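Local coordinates for protein sugar phosphate isomerase/epimerase (Parabacteroides distasonis, PDB 3L23) that binds magnesium in a xylose isomerase-like TIM barrel and probably acts as a sugar phosphate isomerase or epimerase, at residues 166-171 with 219-225; 103-107 with 145-149; 261-265 with 299-303. One frame throughout, in Å; residues are numbered along the deposited sequence. Where two conformers were deposited one is given.

Contact 1 (166-171 with 219-225); sequences NHNMEF and WTVMGQN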
ATOM      1  N   ASN A 166      -1.047   2.701   5.227  1.00 30.67           N
ATOM      2  CA  ASN A 166      -0.564   3.675   6.165  1.00 30.28           C
ATOM      3  C   ASN A 166       0.951   3.809   6.171  1.00 31.35           C
ATOM      4  O   ASN A 166       1.666   2.870   5.807  1.00 30.75           O
ATOM      5  CB  ASN A 166      -0.936   3.274   7.585  1.00 31.18           C
ATOM      6  CG  ASN A 166      -0.286   1.942   8.001  1.00 32.42           C
ATOM      7  OD1 ASN A 166      -0.688   0.842   7.544  1.00 31.59           O
ATOM      8  ND2 ASN A 166       0.721   2.028   8.896  1.00 31.98           N
ATOM      9  N   HIS A 167       1.408   4.998   6.567  1.00 30.23           N
ATOM     10  CA  HIS A 167       2.770   5.178   7.084  1.00 30.67           C
ATOM     11  C   HIS A 167       2.642   5.398   8.600  1.00 29.50           C
ATOM     12  O   HIS A 167       1.869   4.686   9.244  1.00 30.20           O
ATOM     13  CB  HIS A 167       3.546   6.278   6.369  1.00 30.67           C
ATOM     14  CG  HIS A 167       3.754   6.018   4.902  1.00 31.42           C
ATOM     15  ND1 HIS A 167       2.769   6.230   3.967  1.00 33.24           N
ATOM     16  CD2 HIS A 167       4.841   5.596   4.209  1.00 33.47           C
ATOM     17  CE1 HIS A 167       3.226   5.942   2.759  1.00 32.14           C
ATOM     18  NE2 HIS A 167       4.485   5.555   2.872  1.00 31.28           N
ATOM     19  N   ASN A 168       3.370   6.333   9.189  1.00 29.71           N
ATOM     20  CA  ASN A 168       3.258   6.553  10.633  1.00 29.75           C
ATOM     21  C   ASN A 168       2.527   7.808  11.020  1.00 30.80           C
ATOM     22  O   ASN A 168       2.189   7.965  12.192  1.00 30.25           O
ATOM     23  CB  ASN A 168       4.647   6.494  11.325  1.00 29.79           C
ATOM     24  CG  ASN A 168       5.646   7.494  10.789  1.00 31.29           C
ATOM     25  OD1 ASN A 168       5.468   8.108   9.719  1.00 32.10           O
ATOM     26  ND2 ASN A 168       6.773   7.613  11.517  1.00 34.37           N
HETATM   27  N   MSE A 169       2.256   8.688  10.060  1.00 30.83           N
HETATM   28  CA  MSE A 169       1.524   9.913  10.373  1.00 31.63           C
HETATM   29  C   MSE A 169       0.128   9.621  10.900  1.00 30.49           C
HETATM   30  O   MSE A 169      -0.454  10.447  11.604  1.00 30.79           O
HETATM   31  CB  MSE A 169       1.377  10.852   9.152  1.00 32.72           C
HETATM   32  CG  MSE A 169       2.660  11.379   8.511  1.00 34.76           C
HETATM   33 SE   MSE A 169       3.359  10.012   7.215  0.75 44.86          SE
HETATM   34  CE  MSE A 169       1.704   9.371   6.560  1.00 31.25           C
ATOM     35  N   GLU A 170      -0.427   8.490  10.499  1.00 29.99           N
ATOM     36  CA  GLU A 170      -1.777   8.077  10.936  1.00 30.02           C
ATOM     37  C   GLU A 170      -1.806   7.813  12.441  1.00 29.30           C
ATOM     38  O   GLU A 170      -2.872   7.722  13.043  1.00 28.21           O
ATOM     39  CB  GLU A 170      -2.239   6.846  10.158  1.00 29.85           C
ATOM     40  CG  GLU A 170      -2.450   7.040   8.672  1.00 29.99           C
ATOM     41  CD  GLU A 170      -1.214   6.973   7.805  1.00 31.54           C
ATOM     42  OE1 GLU A 170      -0.070   6.888   8.310  1.00 31.41           O
ATOM     43  OE2 GLU A 170      -1.417   6.904   6.574  1.00 31.36           O
ATOM     44  N   PHE A 171      -0.641   7.634  13.055  1.00 30.19           N
ATOM     45  CA  PHE A 171      -0.609   7.436  14.509  1.00 30.70           C
ATOM     46  C   PHE A 171      -0.398   8.711  15.283  1.00 31.07           C
ATOM     47  O   PHE A 171      -0.374   8.693  16.509  1.00 30.30           O
ATOM     48  CB  PHE A 171       0.365   6.301  14.852  1.00 30.07           C
ATOM     49  CG  PHE A 171      -0.033   5.039  14.205  1.00 28.78           C
ATOM     50  CD1 PHE A 171      -1.094   4.302  14.694  1.00 29.78           C
ATOM     51  CD2 PHE A 171       0.555   4.635  13.003  1.00 29.78           C
ATOM     52  CE1 PHE A 171      -1.521   3.172  14.028  1.00 27.78           C
ATOM     53  CE2 PHE A 171       0.158   3.518  12.369  1.00 31.15           C
ATOM     54  CZ  PHE A 171      -0.891   2.779  12.857  1.00 30.79           C
ATOM     55  N   TRP A 219       5.867   0.688   9.195  1.00 30.05           N
ATOM     56  CA  TRP A 219       5.461   2.039   9.509  1.00 29.76           C
ATOM     57  C   TRP A 219       4.548   2.088  10.719  1.00 29.91           C
ATOM     58  O   TRP A 219       4.476   3.101  11.401  1.00 29.29           O
ATOM     59  CB  TRP A 219       4.847   2.750   8.293  1.00 30.67           C
ATOM     60  CG  TRP A 219       5.918   3.131   7.319  1.00 30.12           C
ATOM     61  CD1 TRP A 219       6.190   2.536   6.138  1.00 32.77           C
ATOM     62  CD2 TRP A 219       6.894   4.171   7.482  1.00 30.56           C
ATOM     63  NE1 TRP A 219       7.270   3.113   5.559  1.00 30.60           N
ATOM     64  CE2 TRP A 219       7.711   4.148   6.345  1.00 30.66           C
ATOM     65  CE3 TRP A 219       7.139   5.119   8.470  1.00 33.13           C
ATOM     66  CZ2 TRP A 219       8.775   5.019   6.170  1.00 30.98           C
ATOM     67  CZ3 TRP A 219       8.176   6.022   8.298  1.00 32.89           C
ATOM     68  CH2 TRP A 219       9.013   5.947   7.159  1.00 33.13           C
ATOM     69  N   THR A 220       3.850   1.008  11.013  1.00 27.37           N
ATOM     70  CA  THR A 220       3.048   0.882  12.262  1.00 27.83           C
ATOM     71  C   THR A 220       3.949   0.948  13.487  1.00 27.32           C
ATOM     72  O   THR A 220       3.735   1.758  14.424  1.00 27.12           O
ATOM     73  CB  THR A 220       2.144  -0.398  12.259  1.00 27.51           C
ATOM     74  OG1 THR A 220       1.331  -0.361  11.082  1.00 29.20           O
ATOM     75  CG2 THR A 220       1.234  -0.446  13.509  1.00 29.66           C
ATOM     76  N   VAL A 221       5.033   0.176  13.449  1.00 28.24           N
ATOM     77  CA  VAL A 221       6.026   0.243  14.505  1.00 28.24           C
ATOM     78  C   VAL A 221       6.670   1.649  14.610  1.00 29.71           C
ATOM     79  O   VAL A 221       6.876   2.165  15.713  1.00 29.76           O
ATOM     80  CB  VAL A 221       7.073  -0.896  14.336  1.00 27.99           C
ATOM     81  CG1 VAL A 221       8.242  -0.766  15.350  1.00 28.85           C
ATOM     82  CG2 VAL A 221       6.359  -2.312  14.421  1.00 29.53           C
HETATM   83  N   MSE A 222       6.896   2.295  13.472  1.00 28.29           N
HETATM   84  CA  MSE A 222       7.487   3.640  13.437  1.00 28.26           C
HETATM   85  C   MSE A 222       6.506   4.676  13.903  1.00 27.71           C
HETATM   86  O   MSE A 222       6.892   5.850  14.150  1.00 30.02           O
HETATM   87  CB  MSE A 222       7.962   3.975  12.030  1.00 28.10           C
HETATM   88  CG  MSE A 222       9.138   3.167  11.576  1.00 31.18           C
HETATM   89 SE   MSE A 222      10.792   3.586  12.428  0.75 31.53          SE
HETATM   90  CE  MSE A 222      11.006   5.157  11.320  1.00 35.35           C
ATOM     91  N   GLY A 223       5.239   4.269  14.044  1.00 27.44           N
ATOM     92  CA  GLY A 223       4.226   5.088  14.708  1.00 27.23           C
ATOM     93  C   GLY A 223       3.943   4.732  16.164  1.00 28.08           C
ATOM     94  O   GLY A 223       2.893   5.119  16.707  1.00 28.48           O
ATOM     95  N   GLN A 224       4.863   3.969  16.764  0.70 28.72           N
ATOM     96  CA  GLN A 224       4.837   3.583  18.177  0.70 29.66           C
ATOM     97  C   GLN A 224       3.709   2.610  18.492  0.70 29.29           C
ATOM     98  O   GLN A 224       3.369   2.424  19.662  0.70 29.49           O
ATOM     99  CB  GLN A 224       4.806   4.804  19.103  0.70 30.10           C
ATOM    100  CG  GLN A 224       5.967   5.748  18.879  0.70 31.91           C
ATOM    101  CD  GLN A 224       5.979   6.968  19.790  0.70 33.98           C
ATOM    102  OE1 GLN A 224       5.864   6.874  21.014  0.70 39.62           O
ATOM    103  NE2 GLN A 224       6.148   8.137  19.181  0.70 41.23           N
ATOM    104  N   ASN A 225       3.172   1.968  17.465  1.00 29.60           N
ATOM    105  CA  ASN A 225       2.059   1.009  17.624  1.00 30.14           C
ATOM    106  C   ASN A 225       2.454  -0.408  17.208  1.00 30.56           C
ATOM    107  O   ASN A 225       3.431  -0.641  16.494  1.00 30.78           O
ATOM    108  CB  ASN A 225       0.813   1.463  16.854  1.00 30.06           C
ATOM    109  CG  ASN A 225       0.050   2.530  17.575  1.00 30.92           C
ATOM    110  OD1 ASN A 225      -0.958   2.221  18.200  1.00 30.97           O
ATOM    111  ND2 ASN A 225       0.562   3.783  17.574  1.00 29.27           N
TER
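N168 reaches from the loop after strand 162-165 onto the last turn of helix 217-222, and each of its side-chain atoms meets that turn. CB sits 3.4 Å from the carbonyl oxygen of W219 and close to the backbone N of G223. With CG held between the backbone N and the carbonyl carbon (chi1 58°), the amide swings to the rim of the indole, where CG lies near the ring plane, 3.6 Å from W219 CE3. OD1 also approaches CE3 but stands off the ring plane, on the side where H167 packs. At the tip, ND2 gives a nearly straight bond (173°) to O of M222, 3.2 Å away, meeting that oxygen from above its carbonyl plane. One face of the indole takes the edge of H167: CD2 comes 3.7 Å from W219 NE1, in a T-shaped stack. Deeper in, ND2 of the buried N166 amide serves two acceptors, O of H167 at 2.9 Å and OG1 of T220 at 3.3 Å; that hydroxyl is also bonded to O of D216. N166 OD1 accepts from N of D216, and W219 N bonds to OD1 of D216, so both segments hold this magnesium ligand; H165, another ligand, directly precedes N166. F171 closes the far end, its CB 3.4 Å from O of G223. One face of its ring takes CB of N225, whose amide lies 27° from the ring plane and bonds through ND2 to O of G223 and to Q197. The helix ends here in a Schellman motif with Q224 as the positive-phi residue. The side-chain amides thus hold loop to helix by neutral hydrogen bonds, and the T-shaped pair sets H167 against the W219 side chain, whose nearest atom is about 4 Å from the magnesium ion.

Contact 2 (103-107 with 145-149); sequences TPKIM and IFNQA
Helices 103-119 and 136-155 run side by side in roughly the same direction, their short segments 10.6 Å apart at closest approach and crossing at -36°. They are successive outer helices of the TIM barrel, linked through strand 124-127 in the repeating beta-alpha order of the fold. Between them the packing is mainly apolar. I145 points into the interface, and its CG2 methyl meets CG2 of I106 at 4.0 Å, the two side chains crossing at about a right angle; Y98 touches both isoleucines. The other branch of I145 ends in CD1, 3.5 Å from OG1 of T103, a hydroxyl hydrogen-bonded to the backbone oxygen of S99. Toward the outside, the extended chain of Q148 lies across M107, a selenomethionine. Setting its CG anti to the backbone N (chi1 -172°) sends Q148 toward the neighbouring helix, so that its CG lies 3.7 Å from SE of M107 while OE1 touches CG2 of T103. The M107 chain, bent beyond CG, tucks its end against the other helix: SE comes 3.7 Å from N of A149, and the terminal CE methyl stops 3.4 Å from the carbonyl oxygen of I145.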
ATOM      1  N   THR A 103     -14.236  17.169  -3.928  1.00 28.60           N
ATOM      2  CA  THR A 103     -14.719  15.799  -3.939  1.00 29.52           C
ATOM      3  C   THR A 103     -15.083  15.305  -5.363  1.00 30.05           C
ATOM      4  O   THR A 103     -14.707  14.214  -5.722  1.00 31.31           O
ATOM      5  CB  THR A 103     -15.855  15.565  -2.924  1.00 29.89           C
ATOM      6  OG1 THR A 103     -15.319  15.719  -1.604  1.00 29.95           O
ATOM      7  CG2 THR A 103     -16.417  14.137  -3.049  1.00 30.01           C
ATOM      8  N   PRO A 104     -15.788  16.108  -6.159  1.00 30.95           N
ATOM      9  CA  PRO A 104     -16.052  15.642  -7.530  1.00 30.98           C
ATOM     10  C   PRO A 104     -14.807  15.269  -8.325  1.00 30.79           C
ATOM     11  O   PRO A 104     -14.815  14.247  -8.988  1.00 30.50           O
ATOM     12  CB  PRO A 104     -16.794  16.827  -8.155  1.00 31.38           C
ATOM     13  CG  PRO A 104     -17.440  17.515  -7.007  1.00 31.47           C
ATOM     14  CD  PRO A 104     -16.462  17.390  -5.885  1.00 30.77           C
ATOM     15  N   LYS A 105     -13.738  16.058  -8.206  1.00 30.66           N
ATOM     16  CA  LYS A 105     -12.453  15.798  -8.843  1.00 31.48           C
ATOM     17  C   LYS A 105     -11.853  14.512  -8.310  1.00 30.20           C
ATOM     18  O   LYS A 105     -11.297  13.683  -9.052  1.00 30.47           O
ATOM     19  CB  LYS A 105     -11.537  16.986  -8.570  1.00 32.12           C
ATOM     20  CG  LYS A 105     -10.402  17.206  -9.512  1.00 36.01           C
ATOM     21  CD  LYS A 105     -10.307  18.726  -9.801  1.00 38.93           C
ATOM     22  N   ILE A 106     -11.924  14.330  -6.993  1.00 29.40           N
ATOM     23  CA  ILE A 106     -11.465  13.069  -6.433  1.00 28.37           C
ATOM     24  C   ILE A 106     -12.250  11.868  -7.013  1.00 29.25           C
ATOM     25  O   ILE A 106     -11.646  10.849  -7.371  1.00 28.85           O
ATOM     26  CB  ILE A 106     -11.561  13.071  -4.885  1.00 28.92           C
ATOM     27  CG1 ILE A 106     -10.592  14.121  -4.299  1.00 28.74           C
ATOM     28  CG2 ILE A 106     -11.275  11.684  -4.300  1.00 27.64           C
ATOM     29  CD1 ILE A 106     -10.733  14.300  -2.774  1.00 27.50           C
HETATM   30  N   MSE A 107     -13.569  11.987  -7.119  1.00 29.34           N
HETATM   31  CA  MSE A 107     -14.380  10.883  -7.638  1.00 30.33           C
HETATM   32  C   MSE A 107     -14.110  10.641  -9.138  1.00 30.70           C
HETATM   33  O   MSE A 107     -14.153   9.495  -9.594  1.00 32.54           O
HETATM   34  CB  MSE A 107     -15.868  11.094  -7.343  1.00 30.54           C
HETATM   35  CG  MSE A 107     -16.165  11.143  -5.827  1.00 31.83           C
HETATM   36 SE   MSE A 107     -15.586   9.631  -4.865  0.75 30.39          SE
HETATM   37  CE  MSE A 107     -15.098  10.614  -3.179  1.00 29.87           C
ATOM     38  N   ILE A 145     -15.134  10.503   2.274  1.00 27.67           N
ATOM     39  CA  ILE A 145     -14.613  10.495   0.916  1.00 26.81           C
ATOM     40  C   ILE A 145     -14.126   9.065   0.580  1.00 26.02           C
ATOM     41  O   ILE A 145     -14.374   8.566  -0.527  1.00 27.14           O
ATOM     42  CB  ILE A 145     -13.530  11.638   0.710  1.00 26.62           C
ATOM     43  CG1 ILE A 145     -14.233  12.996   0.671  1.00 26.89           C
ATOM     44  CG2 ILE A 145     -12.646  11.407  -0.527  1.00 29.12           C
ATOM     45  CD1 ILE A 145     -13.308  14.235   0.879  1.00 26.86           C
ATOM     46  N   PHE A 146     -13.454   8.403   1.504  1.00 27.63           N
ATOM     47  CA  PHE A 146     -13.008   7.026   1.273  1.00 27.23           C
ATOM     48  C   PHE A 146     -14.212   6.093   1.024  1.00 28.65           C
ATOM     49  O   PHE A 146     -14.181   5.213   0.136  1.00 29.57           O
ATOM     50  CB  PHE A 146     -12.210   6.503   2.462  1.00 27.66           C
ATOM     51  CG  PHE A 146     -10.802   7.124   2.643  1.00 28.50           C
ATOM     52  CD1 PHE A 146     -10.221   7.966   1.704  1.00 29.99           C
ATOM     53  CD2 PHE A 146     -10.052   6.763   3.754  1.00 29.71           C
ATOM     54  CE1 PHE A 146      -8.928   8.501   1.921  1.00 29.55           C
ATOM     55  CE2 PHE A 146      -8.764   7.268   3.957  1.00 29.78           C
ATOM     56  CZ  PHE A 146      -8.215   8.120   3.040  1.00 29.06           C
ATOM     57  N   ASN A 147     -15.267   6.270   1.826  1.00 29.35           N
ATOM     58  CA  ASN A 147     -16.480   5.451   1.674  1.00 28.69           C
ATOM     59  C   ASN A 147     -17.069   5.664   0.269  1.00 28.84           C
ATOM     60  O   ASN A 147     -17.441   4.712  -0.404  1.00 29.73           O
ATOM     61  CB  ASN A 147     -17.555   5.790   2.716  1.00 28.58           C
ATOM     62  CG  ASN A 147     -17.259   5.238   4.090  1.00 27.68           C
ATOM     63  OD1 ASN A 147     -16.523   4.257   4.247  1.00 27.80           O
ATOM     64  ND2 ASN A 147     -17.859   5.845   5.099  1.00 26.00           N
ATOM     65  N   GLN A 148     -17.132   6.916  -0.177  1.00 29.63           N
ATOM     66  CA  GLN A 148     -17.706   7.208  -1.498  1.00 29.34           C
ATOM     67  C   GLN A 148     -16.774   6.711  -2.606  1.00 29.62           C
ATOM     68  O   GLN A 148     -17.256   6.241  -3.639  1.00 30.50           O
ATOM     69  CB  GLN A 148     -17.973   8.688  -1.694  1.00 30.12           C
ATOM     70  CG  GLN A 148     -18.750   8.920  -2.982  1.00 30.93           C
ATOM     71  CD  GLN A 148     -19.118  10.375  -3.247  1.00 32.32           C
ATOM     72  OE1 GLN A 148     -18.720  11.282  -2.508  1.00 35.33           O
ATOM     73  NE2 GLN A 148     -19.863  10.594  -4.318  1.00 37.28           N
ATOM     74  N   ALA A 149     -15.455   6.819  -2.413  1.00 29.35           N
ATOM     75  CA  ALA A 149     -14.472   6.295  -3.391  1.00 29.30           C
ATOM     76  C   ALA A 149     -14.707   4.817  -3.624  1.00 29.41           C
ATOM     77  O   ALA A 149     -14.659   4.348  -4.754  1.00 29.57           O
ATOM     78  CB  ALA A 149     -13.002   6.543  -2.937  1.00 28.51           C
TER

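Contact 3 (261-265 with 299-303); sequences FKQMY and APFVK
Two rings of helix 257-267, F261 and Y265, receive the C-terminal tail of the chain on their faces. V302 puts CG2 almost exactly over the centre of the F261 ring, 3.7 Å from its centroid and only 4° off the normal, a clear CH-pi contact. The Y265 ring is covered on one face by K303, whose extended chain runs back along the ring in the opposite sense to the tyrosine: CD stands 3.9 Å from the centroid, and NZ, continuing toward the CB end, lies 4.4 Å from the Y265 ring centroid in an off-centre cation-pi contact. At the edge of the tyrosine, in its plane, O of F301 comes 3.4 Å from CE2. The phenol oxygen accepts a bond of 2.9 Å from the backbone N of K303 at 166°. That bond anchors the phenol end, while the lysine chain on the face and the F301 oxygen at the edge oppose turning of the ring. With CG placed between the backbone N and the carbonyl carbon (chi1 50°), F301 crosses F261 at about a right angle, CD1 lying 3.9 Å from F261 CB. A type I turn from A299 to V302, directly after helix 285-298, brings these residues back toward helix 257-267, while L296 touches both F261 and V302. Such packing joins the final two outer helices of a TIM barrel, with the C-terminal residues laid across them.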
ATOM      1  N   PHE A 261       3.910 -12.959  11.117  1.00 30.34           N
ATOM      2  CA  PHE A 261       3.378 -14.016  10.234  1.00 31.08           C
ATOM      3  C   PHE A 261       2.424 -14.978  10.944  1.00 31.03           C
ATOM      4  O   PHE A 261       1.430 -15.400  10.365  1.00 31.66           O
ATOM      5  CB  PHE A 261       4.489 -14.788   9.541  1.00 30.91           C
ATOM      6  CG  PHE A 261       4.973 -14.114   8.303  1.00 30.79           C
ATOM      7  CD1 PHE A 261       5.993 -13.119   8.364  1.00 30.43           C
ATOM      8  CD2 PHE A 261       4.388 -14.405   7.075  1.00 32.64           C
ATOM      9  CE1 PHE A 261       6.431 -12.469   7.213  1.00 31.89           C
ATOM     10  CE2 PHE A 261       4.825 -13.758   5.936  1.00 32.58           C
ATOM     11  CZ  PHE A 261       5.832 -12.799   5.999  1.00 33.34           C
ATOM     12  N   LYS A 262       2.714 -15.309  12.192  0.80 31.19           N
ATOM     13  CA  LYS A 262       1.808 -16.143  12.967  0.80 31.12           C
ATOM     14  C   LYS A 262       0.434 -15.494  13.001  0.80 30.40           C
ATOM     15  O   LYS A 262      -0.615 -16.148  12.762  0.80 29.26           O
ATOM     16  CB  LYS A 262       2.354 -16.320  14.376  0.80 31.66           C
ATOM     17  CG  LYS A 262       1.434 -17.083  15.293  0.80 35.70           C
ATOM     18  CD  LYS A 262       2.153 -17.549  16.524  0.80 37.85           C
ATOM     19  CE  LYS A 262       1.178 -17.840  17.623  0.80 39.91           C
ATOM     20  NZ  LYS A 262       1.860 -18.530  18.731  0.80 43.44           N
ATOM     21  N   GLN A 263       0.426 -14.201  13.301  1.00 29.67           N
ATOM     22  CA  GLN A 263      -0.827 -13.490  13.402  1.00 29.50           C
ATOM     23  C   GLN A 263      -1.521 -13.353  12.029  1.00 29.73           C
ATOM     24  O   GLN A 263      -2.741 -13.442  11.944  1.00 30.15           O
ATOM     25  CB  GLN A 263      -0.645 -12.101  14.070  1.00 29.56           C
ATOM     26  CG  GLN A 263      -1.980 -11.495  14.472  1.00 30.59           C
ATOM     27  CD  GLN A 263      -2.697 -12.288  15.552  1.00 30.18           C
ATOM     28  OE1 GLN A 263      -2.099 -12.617  16.611  1.00 30.92           O
ATOM     29  NE2 GLN A 263      -3.974 -12.657  15.297  1.00 32.02           N
HETATM   30  N   MSE A 264      -0.741 -13.128  10.979  1.00 30.00           N
HETATM   31  CA  MSE A 264      -1.263 -13.016   9.627  1.00 31.38           C
HETATM   32  C   MSE A 264      -2.065 -14.290   9.244  1.00 30.91           C
HETATM   33  O   MSE A 264      -3.215 -14.199   8.756  1.00 32.29           O
HETATM   34  CB  MSE A 264      -0.120 -12.761   8.637  1.00 32.12           C
HETATM   35  CG  MSE A 264      -0.601 -12.394   7.242  1.00 30.74           C
HETATM   36 SE   MSE A 264       0.876 -12.375   5.981  0.75 31.32          SE
HETATM   37  CE  MSE A 264       0.947 -14.219   5.687  1.00 31.49           C
ATOM     38  N   TYR A 265      -1.482 -15.462   9.526  1.00 31.79           N
ATOM     39  CA  TYR A 265      -2.084 -16.767   9.231  1.00 31.44           C
ATOM     40  C   TYR A 265      -3.293 -17.029  10.127  1.00 31.98           C
ATOM     41  O   TYR A 265      -4.314 -17.472   9.622  1.00 32.35           O
ATOM     42  CB  TYR A 265      -1.038 -17.892   9.318  1.00 31.23           C
ATOM     43  CG  TYR A 265      -0.018 -17.823   8.228  1.00 31.40           C
ATOM     44  CD1 TYR A 265      -0.389 -17.722   6.890  1.00 30.50           C
ATOM     45  CD2 TYR A 265       1.337 -17.801   8.523  1.00 32.14           C
ATOM     46  CE1 TYR A 265       0.578 -17.603   5.892  1.00 34.23           C
ATOM     47  CE2 TYR A 265       2.269 -17.700   7.543  1.00 32.96           C
ATOM     48  CZ  TYR A 265       1.908 -17.581   6.230  1.00 31.21           C
ATOM     49  OH  TYR A 265       2.915 -17.470   5.269  1.00 32.38           O
ATOM     50  N   ALA A 299      12.765 -18.719   6.149  1.00 32.02           N
ATOM     51  CA  ALA A 299      12.027 -18.595   7.410  1.00 31.99           C
ATOM     52  C   ALA A 299      11.007 -19.720   7.554  1.00 32.03           C
ATOM     53  O   ALA A 299      10.128 -19.858   6.724  1.00 32.25           O
ATOM     54  CB  ALA A 299      11.322 -17.219   7.500  1.00 31.59           C
ATOM     55  N   PRO A 300      11.083 -20.508   8.634  1.00 33.05           N
ATOM     56  CA  PRO A 300      10.121 -21.595   8.782  1.00 32.99           C
ATOM     57  C   PRO A 300       8.695 -21.143   9.065  1.00 33.00           C
ATOM     58  O   PRO A 300       7.759 -21.922   8.850  1.00 34.17           O
ATOM     59  CB  PRO A 300      10.665 -22.404   9.948  1.00 33.90           C
ATOM     60  CG  PRO A 300      11.905 -21.742  10.376  1.00 34.20           C
ATOM     61  CD  PRO A 300      12.027 -20.433   9.754  1.00 33.28           C
ATOM     62  N   PHE A 301       8.534 -19.912   9.554  1.00 31.57           N
ATOM     63  CA  PHE A 301       7.215 -19.378   9.857  1.00 31.33           C
ATOM     64  C   PHE A 301       6.498 -18.758   8.670  1.00 31.62           C
ATOM     65  O   PHE A 301       5.358 -18.273   8.812  1.00 31.53           O
ATOM     66  CB  PHE A 301       7.308 -18.356  10.994  1.00 31.56           C
ATOM     67  CG  PHE A 301       8.381 -17.301  10.797  1.00 30.23           C
ATOM     68  CD1 PHE A 301       8.143 -16.164  10.044  1.00 30.72           C
ATOM     69  CD2 PHE A 301       9.566 -17.393  11.488  1.00 31.80           C
ATOM     70  CE1 PHE A 301       9.136 -15.209   9.888  1.00 32.01           C
ATOM     71  CE2 PHE A 301      10.553 -16.420  11.358  1.00 32.95           C
ATOM     72  CZ  PHE A 301      10.336 -15.334  10.588  1.00 31.07           C
ATOM     73  N   VAL A 302       7.156 -18.720   7.516  1.00 30.98           N
ATOM     74  CA  VAL A 302       6.528 -18.221   6.299  1.00 31.18           C
ATOM     75  C   VAL A 302       6.176 -19.458   5.454  1.00 32.19           C
ATOM     76  O   VAL A 302       7.033 -20.304   5.189  1.00 32.29           O
ATOM     77  CB  VAL A 302       7.460 -17.293   5.493  1.00 30.62           C
ATOM     78  CG1 VAL A 302       6.775 -16.838   4.194  1.00 30.21           C
ATOM     79  CG2 VAL A 302       7.897 -16.094   6.330  1.00 31.22           C
ATOM     80  N   LYS A 303       4.916 -19.536   5.052  1.00 34.49           N
ATOM     81  CA  LYS A 303       4.402 -20.676   4.307  1.00 37.75           C
ATOM     82  C   LYS A 303       4.502 -20.375   2.822  1.00 38.89           C
ATOM     83  O   LYS A 303       4.704 -19.263   2.358  1.00 40.90           O
ATOM     84  CB  LYS A 303       2.949 -20.959   4.678  1.00 37.86           C
ATOM     85  CG  LYS A 303       2.704 -21.301   6.120  1.00 40.01           C
ATOM     86  CD  LYS A 303       1.178 -21.444   6.314  1.00 41.23           C
ATOM     87  CE  LYS A 303       0.757 -21.769   7.734  1.00 44.49           C
ATOM     88  NZ  LYS A 303      -0.750 -21.689   7.830  1.00 45.51           N
ATOM     89  OXT LYS A 303       4.417 -21.257   2.008  1.00 42.11           O
TER

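Overall arrangement
The three contacts follow one another along the chain, contact 2 first, then contact 1, then contact 3, and none touches another. All belong to the same TIM barrel. Contact 1 sits at the strand ends that carry the magnesium ion, joining what follows strand 162-165 to what follows strand 211-216. Contact 2 lies between two outer helices, and contact 3 where the C-terminal tail packs on helix 257-267; they are on opposite sides of the chain's centre, their centres about 36 Å apart. Contact 1 is centred about 24 Å from contact 2 and about 22 Å from contact 3. Those two pack the outside of the barrel, whereas 166-171 with 219-225 shapes the surroundings of the metal site.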